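Local coordinates for protein aminodeoxyfutalosine deaminase (PDB 2IMR) that deaminates aminodeoxyfutalosine to futalosine in menaquinone biosynthesis, using one zinc ion per subunit, and acts more weakly on adenosine and related nucleosides, at residues Q110-F115 with T214-S219; H244-E249 with G255-D260; T270-E273 with R277-G280. All coordinates share one frame; numbering follows the deposited sequence.

Contact 1: Q110-F115 with T214-S219; sequences QALPYF and TPFTVS
A111, at the end of helix 106-111, and L112, just past it, face F216 and T217 in the loop that follows strand 206-212. The loop opens with T214, whose OG1 accepts from F216 N at 3.2 Å, an ST turn. The same oxygen lies 3.4 Å above the plane of the F216 ring, over its centre, and shares a hydrogen bond of 2.7 Å with T217 OG1. F216 follows with CG between its backbone N and carbonyl carbon (chi1 59°), a torsion that lays the ring beside L112. Its rim atoms CE1 and CZ meet one branch of the leucine: L112 CD2 lies 3.6 Å from F216 CE1, at an oblique angle to the ring. Next, T217 turns its two branches to different tasks. Its methyl CG2 approaches both L112 CD2 (4.3 Å) and A111 CB (4.4 Å), while OG1 also bonds ND1 of H213, a residue predicted to bind substrate. S219 then caps helix 220-233 through L222 N. With the nearby Y114 OH bonded to E243, the probable proton donor, this is the mouth of an amidohydrolase TIM barrel, where loops leaving the C-terminal ends of the strands build the active site.

Contact 2: H244-E249 with G255-D260; sequences HPTELE and GGPLWD
T246, in the first turn of helix 245-253, fits against P257 and L258 of the returning chain. Its CB rests 3.6 Å from L258 CB. Beyond it the side chain forks. The methyl CG2 reaches the proline ring, 3.6 Å from P257 CB, whereas OG1 turns in between the backbone N and the carbonyl carbon (chi1 49°), which brings it over L258 CB and back toward the start of the helix. There OG1 shares a hydrogen bond of 2.6 Å with H244 ND1. That nitrogen also accepts from T246 N, in a fairly straight bond (167°) tilted 22° out of the imidazole plane, so H244 serves as the helix N-cap through its ring; the ring itself stacks on Y114. The helix begins just after strand 238-241 of the barrel, with the E247 side chain about 6 Å from that of the zinc ligand H240 at their nearest atoms, and the segment 255-260 folds back along its first turns. One water joins the two backbones, donating to T246 O (2.7 Å) and to G255 O and accepting from L258 N. Farther out, E249 stretches across G256 and P257, its carboxylate OE2 3.4 Å from G256 CA and OE1 3.6 Å from P257 CD. An alanine here lacks the whole carboxylate arm and would probably leave a gap over G256 CA and the CD side of the P257 ring. G256 itself has a positive phi, a conformation in which any side chain would probably collide with the carbonyl oxygen before it and with E249 OE2. On the buried side, L258 CD1 lies against E247 CA, while E247 OE2 accepts from A242 N, just past strand 238-241.

Contact 3: T270-E273 with R277-G280; sequences TLAE and REPG
A272 carries most of this contact, packed against R277, E278 and P279 as the chain reverses after helix 271-275. The polar links between the two segments are slight. R277 N gives a weak hydrogen bond to A272 O (3.4 Å, 124°). A CA-H...O contact runs the other way, with A272 CA 3.2 Å from R277 O; this buried oxygen has no conventional hydrogen-bond partner in the model. Within the helix start, T270 OG1 caps E273 N and donates to E273 OE2 (2.8 Å), meeting it on the anti side and 18° out of the carboxylate plane. Contacts with carbon complete the fit. A272 CB lies 4.0 Å from P279 CD, and L271 CD2 touches P279 CG obliquely at 4.2 Å. E278 starts away from the helix, but a bend at chi2 (-65°) curls its carboxylate back until OE2 stands 3.4 Å from A272 CB, a polar atom lying on a methyl. Around this turn, R277 reaches helix 285-292 through a salt bridge to E291, G280 pairs its backbone with F251 of helix 245-253, and L271 packs inward on F216, in the loop between strand 206-212 and helix 220-233.

In the fold
From the barrel mouth outward the three contacts become steadily more exposed. Contact 1 is buried and joins the junction of helices 106-111 and 113-116 to a loop about a hundred residues later, whereas contacts 2 and 3 are local returns of the chain after helices 245-253 and 271-275, contact 2 partly buried, contact 3 at the surface. Their chemistry follows: apolar groups alone touch across contact 1, a water bridges the backbones in contact 2, and contact 3 relies on one weak backbone bond with small apolar patches. F216 ties contact 1 to both others, through E247 and L271, while W259 CZ2 lies against L271 N at 3.4 Å, joining contacts 2 and 3.

Contact 1: Q110-F115 with T214-S219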
loop_
_atom_site.group_PDB
_atom_site.type_symbol
_atom_site.label_atom_id
_atom_site.label_comp_id
_atom_site.label_asym_id
_atom_site.label_seq_id
_atom_site.Cartn_x
_atom_site.Cartn_y
_atom_site.Cartn_z
ATOM N N GLN A 110 5.821 -18.006 -8.048
ATOM C CA GLN A 110 5.703 -18.885 -9.204
ATOM C C GLN A 110 4.572 -18.465 -10.136
ATOM O O GLN A 110 4.666 -18.631 -11.349
ATOM C CB GLN A 110 5.480 -20.333 -8.747
ATOM C CG GLN A 110 6.696 -20.967 -8.077
ATOM C CD GLN A 110 6.494 -22.440 -7.763
ATOM O OE1 GLN A 110 5.708 -22.802 -6.881
ATOM N NE2 GLN A 110 7.202 -23.301 -8.490
ATOM N N ALA A 111 3.507 -17.914 -9.565
ATOM C CA ALA A 111 2.354 -17.487 -10.351
ATOM C C ALA A 111 2.612 -16.242 -11.198
ATOM O O ALA A 111 1.925 -16.013 -12.190
ATOM C CB ALA A 111 1.174 -17.238 -9.427
ATOM N N LEU A 112 3.600 -15.441 -10.808
ATOM C CA LEU A 112 3.909 -14.206 -11.526
ATOM C C LEU A 112 5.250 -14.253 -12.269
ATOM O O LEU A 112 6.313 -14.044 -11.681
ATOM C CB LEU A 112 3.885 -13.033 -10.541
ATOM C CG LEU A 112 2.609 -12.941 -9.689
ATOM C CD1 LEU A 112 2.643 -11.680 -8.829
ATOM C CD2 LEU A 112 1.385 -12.925 -10.597
ATOM N N PRO A 113 5.208 -14.511 -13.584
ATOM C CA PRO A 113 6.388 -14.600 -14.448
ATOM C C PRO A 113 7.404 -13.467 -14.331
ATOM O O PRO A 113 8.608 -13.722 -14.264
ATOM C CB PRO A 113 5.780 -14.685 -15.846
ATOM C CG PRO A 113 4.529 -15.456 -15.600
ATOM C CD PRO A 113 3.984 -14.781 -14.360
ATOM N N TYR A 114 6.930 -12.223 -14.299
ATOM C CA TYR A 114 7.843 -11.089 -14.225
ATOM C C TYR A 114 8.662 -11.007 -12.942
ATOM O O TYR A 114 9.675 -10.307 -12.897
ATOM C CB TYR A 114 7.097 -9.774 -14.488
ATOM C CG TYR A 114 5.905 -9.517 -13.605
ATOM C CD1 TYR A 114 6.036 -8.792 -12.421
ATOM C CD2 TYR A 114 4.636 -9.979 -13.964
ATOM C CE1 TYR A 114 4.941 -8.527 -11.619
ATOM C CE2 TYR A 114 3.527 -9.721 -13.163
ATOM C CZ TYR A 114 3.689 -8.992 -11.991
ATOM O OH TYR A 114 2.602 -8.723 -11.192
ATOM N N PHE A 115 8.239 -11.715 -11.898
ATOM C CA PHE A 115 9.015 -11.723 -10.665
ATOM C C PHE A 115 10.252 -12.575 -10.934
ATOM O O PHE A 115 11.343 -12.285 -10.447
ATOM C CB PHE A 115 8.224 -12.338 -9.506
ATOM C CG PHE A 115 7.520 -11.329 -8.645
ATOM C CD1 PHE A 115 6.489 -10.549 -9.160
ATOM C CD2 PHE A 115 7.884 -11.164 -7.315
ATOM C CE1 PHE A 115 5.829 -9.622 -8.362
ATOM C CE2 PHE A 115 7.229 -10.234 -6.505
ATOM C CZ PHE A 115 6.197 -9.463 -7.032
ATOM N N THR A 214 -4.795 -11.065 -7.555
ATOM C CA THR A 214 -4.771 -10.231 -8.752
ATOM C C THR A 214 -6.007 -10.565 -9.571
ATOM O O THR A 214 -6.733 -11.509 -9.251
ATOM C CB THR A 214 -3.549 -10.519 -9.649
ATOM O OG1 THR A 214 -3.689 -11.821 -10.233
ATOM C CG2 THR A 214 -2.238 -10.453 -8.841
ATOM N N PRO A 215 -6.258 -9.804 -10.647
ATOM C CA PRO A 215 -7.438 -10.091 -11.470
ATOM C C PRO A 215 -7.272 -11.358 -12.309
ATOM O O PRO A 215 -8.246 -11.865 -12.862
ATOM C CB PRO A 215 -7.564 -8.848 -12.358
ATOM C CG PRO A 215 -6.834 -7.771 -11.592
ATOM C CD PRO A 215 -5.650 -8.519 -11.034
ATOM N N PHE A 216 -6.045 -11.868 -12.412
ATOM C CA PHE A 216 -5.811 -13.060 -13.221
ATOM C C PHE A 216 -5.411 -14.319 -12.457
ATOM O O PHE A 216 -5.258 -15.380 -13.060
ATOM C CB PHE A 216 -4.784 -12.758 -14.320
ATOM C CG PHE A 216 -3.456 -12.293 -13.804
ATOM C CD1 PHE A 216 -2.437 -13.205 -13.544
ATOM C CD2 PHE A 216 -3.223 -10.940 -13.574
ATOM C CE1 PHE A 216 -1.201 -12.774 -13.062
ATOM C CE2 PHE A 216 -1.989 -10.500 -13.091
ATOM C CZ PHE A 216 -0.977 -11.421 -12.836
ATOM N N THR A 217 -5.236 -14.209 -11.139
ATOM C CA THR A 217 -4.898 -15.383 -10.335
ATOM C C THR A 217 -6.087 -15.742 -9.440
ATOM O O THR A 217 -5.989 -16.597 -8.556
ATOM C CB THR A 217 -3.648 -15.144 -9.455
ATOM O OG1 THR A 217 -3.847 -13.987 -8.638
ATOM C CG2 THR A 217 -2.419 -14.945 -10.323
ATOM N N VAL A 218 -7.212 -15.076 -9.685
ATOM C CA VAL A 218 -8.451 -15.311 -8.940
ATOM C C VAL A 218 -9.551 -15.355 -10.000
ATOM O O VAL A 218 -9.696 -14.410 -10.768
ATOM C CB VAL A 218 -8.749 -14.154 -7.946
ATOM C CG1 VAL A 218 -10.087 -14.390 -7.231
ATOM C CG2 VAL A 218 -7.622 -14.053 -6.915
ATOM N N SER A 219 -10.309 -16.448 -10.060
ATOM C CA SER A 219 -11.368 -16.557 -11.061
ATOM C C SER A 219 -12.415 -15.460 -10.865
ATOM O O SER A 219 -12.576 -14.932 -9.763
ATOM C CB SER A 219 -12.043 -17.939 -10.995
ATOM O OG SER A 219 -12.809 -18.088 -9.807
#

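Contact 2: H244-E249 with G255-D260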
loop_
_atom_site.group_PDB
_atom_site.type_symbol
_atom_site.label_atom_id
_atom_site.label_comp_id
_atom_site.label_asym_id
_atom_site.label_seq_id
_atom_site.Cartn_x
_atom_site.Cartn_y
_atom_site.Cartn_z
ATOM N N HIS A 244 2.398 -4.993 -13.870
ATOM C CA HIS A 244 3.355 -5.078 -14.975
ATOM C C HIS A 244 2.647 -4.846 -16.316
ATOM O O HIS A 244 1.483 -5.203 -16.477
ATOM C CB HIS A 244 4.026 -6.461 -14.946
ATOM C CG HIS A 244 5.279 -6.556 -15.759
ATOM N ND1 HIS A 244 5.279 -6.890 -17.096
ATOM C CD2 HIS A 244 6.575 -6.351 -15.424
ATOM C CE1 HIS A 244 6.522 -6.888 -17.548
ATOM N NE2 HIS A 244 7.326 -6.563 -16.553
ATOM N N PRO A 245 3.336 -4.227 -17.291
ATOM C CA PRO A 245 2.688 -3.987 -18.584
ATOM C C PRO A 245 2.147 -5.235 -19.278
ATOM O O PRO A 245 1.163 -5.158 -20.016
ATOM C CB PRO A 245 3.777 -3.281 -19.401
ATOM C CG PRO A 245 5.056 -3.747 -18.770
ATOM C CD PRO A 245 4.721 -3.722 -17.296
ATOM N N THR A 246 2.781 -6.380 -19.042
ATOM C CA THR A 246 2.340 -7.623 -19.661
ATOM C C THR A 246 0.968 -8.079 -19.151
ATOM O O THR A 246 0.335 -8.950 -19.754
ATOM C CB THR A 246 3.382 -8.749 -19.459
ATOM O OG1 THR A 246 3.766 -8.815 -18.082
ATOM C CG2 THR A 246 4.620 -8.482 -20.311
ATOM N N GLU A 247 0.507 -7.499 -18.046
ATOM C CA GLU A 247 -0.810 -7.842 -17.517
ATOM C C GLU A 247 -1.850 -7.144 -18.395
ATOM O O GLU A 247 -2.854 -7.741 -18.800
ATOM C CB GLU A 247 -0.962 -7.373 -16.065
ATOM C CG GLU A 247 -2.336 -7.699 -15.466
ATOM C CD GLU A 247 -2.530 -7.126 -14.072
ATOM O OE1 GLU A 247 -1.538 -7.061 -13.319
ATOM O OE2 GLU A 247 -3.676 -6.757 -13.726
ATOM N N LEU A 248 -1.604 -5.873 -18.698
ATOM C CA LEU A 248 -2.527 -5.124 -19.547
ATOM C C LEU A 248 -2.570 -5.775 -20.931
ATOM O O LEU A 248 -3.627 -5.867 -21.560
ATOM C CB LEU A 248 -2.065 -3.671 -19.674
ATOM C CG LEU A 248 -2.820 -2.793 -20.676
ATOM C CD1 LEU A 248 -4.283 -2.647 -20.268
ATOM C CD2 LEU A 248 -2.143 -1.434 -20.746
ATOM N N GLU A 249 -1.415 -6.238 -21.393
ATOM C CA GLU A 249 -1.325 -6.876 -22.702
ATOM C C GLU A 249 -2.197 -8.127 -22.831
ATOM O O GLU A 249 -2.929 -8.275 -23.812
ATOM C CB GLU A 249 0.123 -7.245 -23.026
ATOM C CG GLU A 249 0.310 -7.727 -24.464
ATOM C CD GLU A 249 1.747 -8.087 -24.791
ATOM O OE1 GLU A 249 2.668 -7.585 -24.111
ATOM O OE2 GLU A 249 1.957 -8.865 -25.746
ATOM N N GLY A 255 -2.735 -13.078 -24.679
ATOM C CA GLY A 255 -1.384 -13.615 -24.682
ATOM C C GLY A 255 -0.310 -12.644 -24.214
ATOM O O GLY A 255 -0.565 -11.767 -23.387
ATOM N N GLY A 256 0.898 -12.796 -24.743
ATOM C CA GLY A 256 1.987 -11.925 -24.341
ATOM C C GLY A 256 2.936 -12.612 -23.376
ATOM O O GLY A 256 2.627 -13.693 -22.865
ATOM N N PRO A 257 4.091 -11.989 -23.081
ATOM C CA PRO A 257 5.136 -12.492 -22.185
ATOM C C PRO A 257 4.721 -13.018 -20.811
ATOM O O PRO A 257 5.389 -13.894 -20.270
ATOM C CB PRO A 257 6.096 -11.310 -22.074
ATOM C CG PRO A 257 5.944 -10.636 -23.399
ATOM C CD PRO A 257 4.451 -10.652 -23.587
ATOM N N LEU A 258 3.648 -12.485 -20.237
ATOM C CA LEU A 258 3.211 -12.959 -18.926
ATOM C C LEU A 258 2.485 -14.287 -19.100
ATOM O O LEU A 258 2.972 -15.335 -18.683
ATOM C CB LEU A 258 2.274 -11.943 -18.253
ATOM C CG LEU A 258 1.989 -12.125 -16.751
ATOM C CD1 LEU A 258 1.195 -10.929 -16.241
ATOM C CD2 LEU A 258 1.218 -13.411 -16.491
ATOM N N TRP A 259 1.322 -14.233 -19.735
ATOM C CA TRP A 259 0.526 -15.429 -19.951
ATOM C C TRP A 259 1.275 -16.535 -20.688
ATOM O O TRP A 259 1.269 -17.692 -20.256
ATOM C CB TRP A 259 -0.753 -15.086 -20.723
ATOM C CG TRP A 259 -1.670 -16.262 -20.854
ATOM C CD1 TRP A 259 -1.886 -17.025 -21.972
ATOM C CD2 TRP A 259 -2.456 -16.844 -19.811
ATOM N NE1 TRP A 259 -2.763 -18.049 -21.683
ATOM C CE2 TRP A 259 -3.126 -17.959 -20.363
ATOM C CE3 TRP A 259 -2.660 -16.531 -18.459
ATOM C CZ2 TRP A 259 -3.985 -18.762 -19.610
ATOM C CZ3 TRP A 259 -3.514 -17.328 -17.711
ATOM C CH2 TRP A 259 -4.165 -18.434 -18.290
ATOM N N ASP A 260 1.928 -16.191 -21.792
ATOM C CA ASP A 260 2.632 -17.200 -22.576
ATOM C C ASP A 260 3.846 -17.825 -21.896
ATOM O O ASP A 260 4.436 -18.767 -22.423
ATOM C CB ASP A 260 3.040 -16.625 -23.937
ATOM C CG ASP A 260 1.850 -16.121 -24.739
ATOM O OD1 ASP A 260 0.697 -16.416 -24.353
ATOM O OD2 ASP A 260 2.068 -15.433 -25.758
HETATM O O HOH W 1 1.151 -11.074 -21.231
#

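Contact 3: T270-E273 with R277-G280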
loop_
_atom_site.group_PDB
_atom_site.type_symbol
_atom_site.label_atom_id
_atom_site.label_comp_id
_atom_site.label_asym_id
_atom_site.label_seq_id
_atom_site.Cartn_x
_atom_site.Cartn_y
_atom_site.Cartn_z
ATOM N N THR A 270 -6.921 -21.017 -20.627
ATOM C CA THR A 270 -7.040 -19.700 -21.258
ATOM C C THR A 270 -7.379 -18.643 -20.216
ATOM O O THR A 270 -8.000 -18.944 -19.200
ATOM C CB THR A 270 -8.166 -19.659 -22.317
ATOM O OG1 THR A 270 -9.423 -19.907 -21.679
ATOM C CG2 THR A 270 -7.929 -20.706 -23.407
ATOM N N LEU A 271 -6.980 -17.403 -20.479
ATOM C CA LEU A 271 -7.281 -16.316 -19.557
ATOM C C LEU A 271 -8.795 -16.123 -19.550
ATOM O O LEU A 271 -9.385 -15.787 -18.526
ATOM C CB LEU A 271 -6.597 -15.023 -20.009
ATOM C CG LEU A 271 -6.868 -13.781 -19.151
ATOM C CD1 LEU A 271 -6.398 -14.012 -17.721
ATOM C CD2 LEU A 271 -6.152 -12.582 -19.764
ATOM N N ALA A 272 -9.419 -16.343 -20.704
ATOM C CA ALA A 272 -10.862 -16.189 -20.821
ATOM C C ALA A 272 -11.585 -17.035 -19.785
ATOM O O ALA A 272 -12.607 -16.620 -19.242
ATOM C CB ALA A 272 -11.327 -16.579 -22.232
ATOM N N GLU A 273 -11.060 -18.227 -19.516
ATOM C CA GLU A 273 -11.681 -19.108 -18.539
ATOM C C GLU A 273 -11.547 -18.537 -17.137
ATOM O O GLU A 273 -12.441 -18.691 -16.311
ATOM C CB GLU A 273 -11.067 -20.508 -18.614
ATOM C CG GLU A 273 -11.405 -21.224 -19.916
ATOM C CD GLU A 273 -10.651 -22.521 -20.091
ATOM O OE1 GLU A 273 -10.866 -23.447 -19.276
ATOM O OE2 GLU A 273 -9.846 -22.609 -21.042
ATOM N N ARG A 277 -14.751 -14.025 -19.632
ATOM C CA ARG A 277 -15.057 -13.261 -20.838
ATOM C C ARG A 277 -13.820 -13.293 -21.717
ATOM O O ARG A 277 -12.726 -13.586 -21.240
ATOM C CB ARG A 277 -15.421 -11.814 -20.492
ATOM C CG ARG A 277 -14.291 -11.018 -19.856
ATOM C CD ARG A 277 -14.779 -9.658 -19.365
ATOM N NE ARG A 277 -15.123 -8.757 -20.463
ATOM C CZ ARG A 277 -15.608 -7.528 -20.293
ATOM N NH1 ARG A 277 -15.812 -7.055 -19.071
ATOM N NH2 ARG A 277 -15.871 -6.764 -21.344
ATOM N N GLU A 278 -13.990 -12.987 -22.998
ATOM C CA GLU A 278 -12.876 -13.003 -23.931
ATOM C C GLU A 278 -12.019 -11.743 -23.876
ATOM O O GLU A 278 -12.541 -10.632 -23.790
ATOM C CB GLU A 278 -13.396 -13.178 -25.362
ATOM C CG GLU A 278 -14.085 -14.501 -25.632
ATOM C CD GLU A 278 -13.136 -15.678 -25.518
ATOM O OE1 GLU A 278 -12.042 -15.616 -26.108
ATOM O OE2 GLU A 278 -13.484 -16.667 -24.844
ATOM N N PRO A 279 -10.688 -11.902 -23.896
ATOM C CA PRO A 279 -9.833 -10.714 -23.864
ATOM C C PRO A 279 -10.109 -9.971 -25.169
ATOM O O PRO A 279 -10.518 -10.587 -26.157
ATOM C CB PRO A 279 -8.424 -11.300 -23.833
ATOM C CG PRO A 279 -8.621 -12.609 -23.106
ATOM C CD PRO A 279 -9.890 -13.131 -23.751
ATOM N N GLY A 280 -9.889 -8.662 -25.177
ATOM C CA GLY A 280 -10.141 -7.883 -26.378
ATOM C C GLY A 280 -9.431 -6.544 -26.354
ATOM O O GLY A 280 -9.017 -6.084 -25.290
#